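Local coordinates for type III secretion system effector protein ExoU (Pseudomonas fluorescens, PDB 4QMK) that probably hydrolyses membrane phospholipids as a patatin-like phospholipase delivered by type III secretion and directed to the plasma membrane by binding phosphatidylinositol 4,5-bisphosphate, at residues K40-R45 with A454-D459; L497-K502 with L539-K544. All blocks are in the same frame, centred on the assembly; numbering follows the deposited sequence.

Interaction 1. Residues K40-R45 with A454-D459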
# COMPACT_ATOMS: atom_id res chain seq x y z
N LYS A 40 2.25 -49.23 -14.78
CA LYS A 40 0.93 -49.50 -14.23
C LYS A 40 0.65 -48.92 -12.87
O LYS A 40 1.42 -49.06 -11.93
CB LYS A 40 0.68 -51.01 -14.21
CG LYS A 40 0.50 -51.63 -15.59
CD LYS A 40 -0.78 -51.16 -16.29
CE LYS A 40 -2.04 -51.91 -15.83
NZ LYS A 40 -2.07 -53.28 -16.42
N GLY A 41 -0.50 -48.28 -12.77
CA GLY A 41 -1.03 -47.77 -11.52
C GLY A 41 0.00 -47.22 -10.58
O GLY A 41 -0.05 -47.45 -9.40
N VAL A 42 0.91 -46.42 -11.10
CA VAL A 42 1.91 -45.87 -10.28
C VAL A 42 1.39 -44.66 -9.58
O VAL A 42 0.82 -43.77 -10.21
CB VAL A 42 3.14 -45.48 -11.09
CG1 VAL A 42 4.04 -44.61 -10.25
CG2 VAL A 42 3.87 -46.73 -11.52
N GLY A 43 1.62 -44.63 -8.27
CA GLY A 43 1.28 -43.47 -7.45
C GLY A 43 -0.19 -43.10 -7.22
O GLY A 43 -1.12 -43.83 -7.59
N GLU A 44 -0.38 -41.94 -6.61
CA GLU A 44 -1.71 -41.47 -6.19
C GLU A 44 -2.60 -41.04 -7.36
O GLU A 44 -3.79 -40.75 -7.17
CB GLU A 44 -1.57 -40.32 -5.18
CG GLU A 44 -1.06 -39.03 -5.77
CD GLU A 44 -1.02 -37.89 -4.77
OE1 GLU A 44 -1.22 -38.10 -3.54
OE2 GLU A 44 -0.78 -36.76 -5.25
N ARG A 45 -2.01 -40.95 -8.55
CA ARG A 45 -2.77 -40.68 -9.75
C ARG A 45 -2.95 -41.92 -10.57
O ARG A 45 -3.54 -41.87 -11.68
CB ARG A 45 -2.14 -39.54 -10.49
CG ARG A 45 -2.26 -38.29 -9.59
CD ARG A 45 -2.08 -37.02 -10.31
NE ARG A 45 -2.93 -37.02 -11.47
CZ ARG A 45 -3.01 -35.99 -12.29
NH1 ARG A 45 -2.36 -34.88 -11.98
NH2 ARG A 45 -3.77 -36.06 -13.39
N ALA A 454 9.38 -38.19 -12.15
CA ALA A 454 10.16 -38.95 -11.17
C ALA A 454 9.44 -40.25 -10.76
O ALA A 454 10.10 -41.27 -10.53
CB ALA A 454 10.46 -38.10 -9.95
N SER A 455 8.10 -40.21 -10.67
CA SER A 455 7.30 -41.39 -10.31
C SER A 455 7.53 -42.59 -11.19
O SER A 455 7.47 -43.72 -10.71
CB SER A 455 5.81 -41.12 -10.48
OG SER A 455 5.45 -39.92 -9.88
N VAL A 456 7.71 -42.34 -12.48
CA VAL A 456 7.78 -43.42 -13.46
C VAL A 456 9.12 -43.60 -14.09
O VAL A 456 9.29 -44.37 -15.02
CB VAL A 456 6.80 -43.13 -14.60
CG1 VAL A 456 5.38 -43.10 -14.08
CG2 VAL A 456 7.12 -41.81 -15.29
N GLN A 457 10.09 -42.91 -13.54
CA GLN A 457 11.42 -42.87 -14.11
C GLN A 457 12.07 -44.21 -14.21
O GLN A 457 12.70 -44.51 -15.25
CB GLN A 457 12.28 -41.93 -13.26
CG GLN A 457 13.61 -41.57 -13.84
CD GLN A 457 14.55 -40.95 -12.81
OE1 GLN A 457 14.09 -40.36 -11.83
NE2 GLN A 457 15.85 -41.08 -13.03
N VAL A 458 11.94 -45.05 -13.16
CA VAL A 458 12.67 -46.32 -13.19
C VAL A 458 12.10 -47.23 -14.24
O VAL A 458 12.84 -47.80 -15.03
CB VAL A 458 12.84 -47.05 -11.83
CG1 VAL A 458 13.10 -46.06 -10.69
CG2 VAL A 458 11.66 -47.95 -11.51
N ASP A 459 10.77 -47.31 -14.30
CA ASP A 459 10.11 -48.16 -15.30
C ASP A 459 10.42 -47.70 -16.73
O ASP A 459 10.69 -48.50 -17.62
CB ASP A 459 8.59 -48.15 -15.08
CG ASP A 459 8.17 -48.68 -13.71
OD1 ASP A 459 8.60 -49.79 -13.35
OD2 ASP A 459 7.36 -48.02 -13.01
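Val42, in a G1 beta bulge with Gly41 at the end of strand 36-42, packs against helix 450-461. Both bulge residues face Leu47 on the neighbouring strand 47-51. Strand 36-42 is an outermost strand, within this chain, of a four-stranded antiparallel sheet. Val42 carries the contact from the strand side. Its CA-CB bond points at the helix, and its two methyl groups meet different parts of it. CG1 lies anti to the backbone N (chi1 166°), and this turns it to the Ser455-Val456 side. There Val42 CG1 stands 3.6 Å from Ser455 O and 3.9 Å from Ser455 CB. Val42 CG1 meets Val456 CG1 more loosely, at 4.3 Å. The other methyl is directed at the next turn of the helix, where Val42 CG2 lies 4.0 Å from Asp459 OD2. The side chains of Val42 and Asp459 run past each other in opposite directions. Val456 is buried and also packs on Val39 and Leu47, which ties the helix to two strands of the sheet. Ser455 offers carbon and a carbonyl oxygen to the valine. Its hydroxyl is hydrogen-bonded back to Gln451 O within the helix. The segments bury 128 Å² between them, over half of it on Val42. One methyl of the valine is near a carbonyl oxygen and the other near a carboxylate. The contact is van der Waals in kind and centred on Val42, with no polar bond between the two segments; Val456 adds apolar packing on the sheet.

Interaction 2. Residues L497-K502 with L539-K544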
# COMPACT_ATOMS: atom_id res chain seq x y z
N LEU A 497 19.25 -6.12 -14.31
CA LEU A 497 19.84 -7.23 -15.03
C LEU A 497 20.31 -6.90 -16.43
O LEU A 497 19.66 -6.12 -17.16
CB LEU A 497 18.84 -8.37 -15.12
CG LEU A 497 19.32 -9.68 -15.70
CD1 LEU A 497 20.48 -10.27 -14.93
CD2 LEU A 497 18.17 -10.65 -15.70
N VAL A 498 21.44 -7.51 -16.79
CA VAL A 498 22.02 -7.40 -18.12
C VAL A 498 22.48 -8.77 -18.56
O VAL A 498 22.63 -9.70 -17.76
CB VAL A 498 23.20 -6.42 -18.16
CG1 VAL A 498 22.73 -5.00 -17.82
CG2 VAL A 498 24.32 -6.87 -17.23
N ILE A 499 22.69 -8.91 -19.86
CA ILE A 499 23.13 -10.17 -20.39
C ILE A 499 24.63 -10.23 -20.28
O ILE A 499 25.36 -9.80 -21.17
CB ILE A 499 22.62 -10.38 -21.83
CG1 ILE A 499 21.07 -10.42 -21.80
CG2 ILE A 499 23.16 -11.68 -22.40
CD1 ILE A 499 20.41 -10.09 -23.12
N THR A 500 25.08 -10.74 -19.14
CA THR A 500 26.50 -10.94 -18.87
C THR A 500 27.02 -12.06 -19.78
O THR A 500 26.23 -12.75 -20.42
CB THR A 500 26.71 -11.37 -17.41
OG1 THR A 500 26.06 -12.63 -17.20
CG2 THR A 500 26.12 -10.35 -16.45
N PRO A 501 28.35 -12.25 -19.85
CA PRO A 501 28.86 -13.35 -20.68
C PRO A 501 28.36 -14.75 -20.24
O PRO A 501 28.04 -15.60 -21.08
CB PRO A 501 30.38 -13.26 -20.54
CG PRO A 501 30.65 -12.16 -19.56
CD PRO A 501 29.42 -11.32 -19.46
N LYS A 502 28.33 -14.99 -18.94
CA LYS A 502 27.91 -16.29 -18.42
C LYS A 502 26.42 -16.55 -18.70
O LYS A 502 25.99 -17.70 -18.86
CB LYS A 502 28.24 -16.35 -16.92
CG LYS A 502 28.02 -17.72 -16.27
CD LYS A 502 28.53 -17.77 -14.83
CE LYS A 502 30.04 -17.95 -14.75
NZ LYS A 502 30.52 -17.71 -13.36
N LEU A 539 12.91 -12.38 -18.23
CA LEU A 539 11.81 -12.11 -19.20
C LEU A 539 11.58 -10.64 -19.42
O LEU A 539 11.28 -10.23 -20.55
CB LEU A 539 10.52 -12.79 -18.81
CG LEU A 539 10.54 -14.31 -18.98
CD1 LEU A 539 9.24 -14.90 -18.50
CD2 LEU A 539 10.80 -14.67 -20.41
N GLN A 540 11.73 -9.83 -18.38
CA GLN A 540 11.57 -8.36 -18.57
C GLN A 540 12.64 -7.83 -19.51
O GLN A 540 12.33 -7.12 -20.46
CB GLN A 540 11.62 -7.61 -17.24
CG GLN A 540 10.49 -7.98 -16.27
CD GLN A 540 9.11 -7.92 -16.93
OE1 GLN A 540 8.83 -7.04 -17.75
NE2 GLN A 540 8.25 -8.88 -16.58
N VAL A 541 13.89 -8.21 -19.27
CA VAL A 541 14.99 -7.81 -20.12
C VAL A 541 14.69 -8.22 -21.55
O VAL A 541 14.87 -7.45 -22.47
CB VAL A 541 16.32 -8.49 -19.73
CG1 VAL A 541 17.39 -8.17 -20.78
CG2 VAL A 541 16.78 -8.06 -18.34
N GLY A 542 14.25 -9.46 -21.71
CA GLY A 542 13.92 -9.97 -23.03
C GLY A 542 12.91 -9.09 -23.72
O GLY A 542 13.07 -8.78 -24.90
N THR A 543 11.89 -8.65 -22.98
CA THR A 543 10.81 -7.82 -23.52
C THR A 543 11.29 -6.56 -24.26
O THR A 543 10.56 -6.02 -25.08
CB THR A 543 9.78 -7.45 -22.44
OG1 THR A 543 9.31 -8.64 -21.80
CG2 THR A 543 8.59 -6.74 -23.07
N LYS A 544 12.52 -6.11 -24.00
CA LYS A 544 13.11 -4.97 -24.73
C LYS A 544 13.55 -5.25 -26.18
O LYS A 544 13.06 -4.61 -27.10
CB LYS A 544 14.29 -4.37 -23.95
CG LYS A 544 13.88 -3.28 -22.97
CD LYS A 544 12.88 -3.74 -21.91
CE LYS A 544 12.56 -2.57 -21.00
NZ LYS A 544 11.61 -2.89 -19.90
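Leu497 and Val541 form the closely packed part of this contact, where the loop leading to helix 501-513 rests on the side of helix 533-544. Their CA atoms are 7.1 Å apart, and their side chains cross at about a right angle. One methyl of the valine does most of the touching. Val541 CG2 lies 3.8 Å from Leu497 CB and 3.7 Å from the backbone oxygen Leu497 O. Leu497 CG and Leu497 CD2 also close on Val541 CG2, each at 4.0 Å. The leucine packs on Ile487 and Ala490 of helix 464-491 as well. It thus bridges two helices.

The Ile499 side is looser and more exposed. Ile499 sits at the centre of an inverse gamma turn. Ile499 CD1 approaches the second methyl of the valine, Val541 CG1, at 4.3 Å. The same side chain touches Gln545.

Thr543 OG1 is bonded inside its own helix. It donates to Leu539 O at 2.8 Å, and Thr543 N bonds to the same oxygen from the opposite face of its plane. Thr500 OG1 caps helix 501-513 with a weak bond to Leu503 N. Across the segments the contact is apolar, apart from a methyl against a carbonyl oxygen. The segments bury 141 Å² in all, over half of it on Val541, which makes this a mostly apolar contact centred on that side chain.

Overall arrangement
Interactions 1 and 2 are separate contacts that follow one another along the chain. Their centres are 38 Å apart and their nearest atoms about 24 Å apart. Those centres lie 27 and 30 Å from the centre of the chain. The segments of interaction 1 are 409 residues apart at their closest ends, and the contact joins the four-stranded antiparallel sheet to helix 450-461. Those of interaction 2 are 37 residues apart at their closest ends, in a largely helical part of the chain. Helix 464-491 runs between the two contacts in sequence. Neither contact includes Ser104, which lies in a GxSxG pattern consistent with the patatin nucleophile.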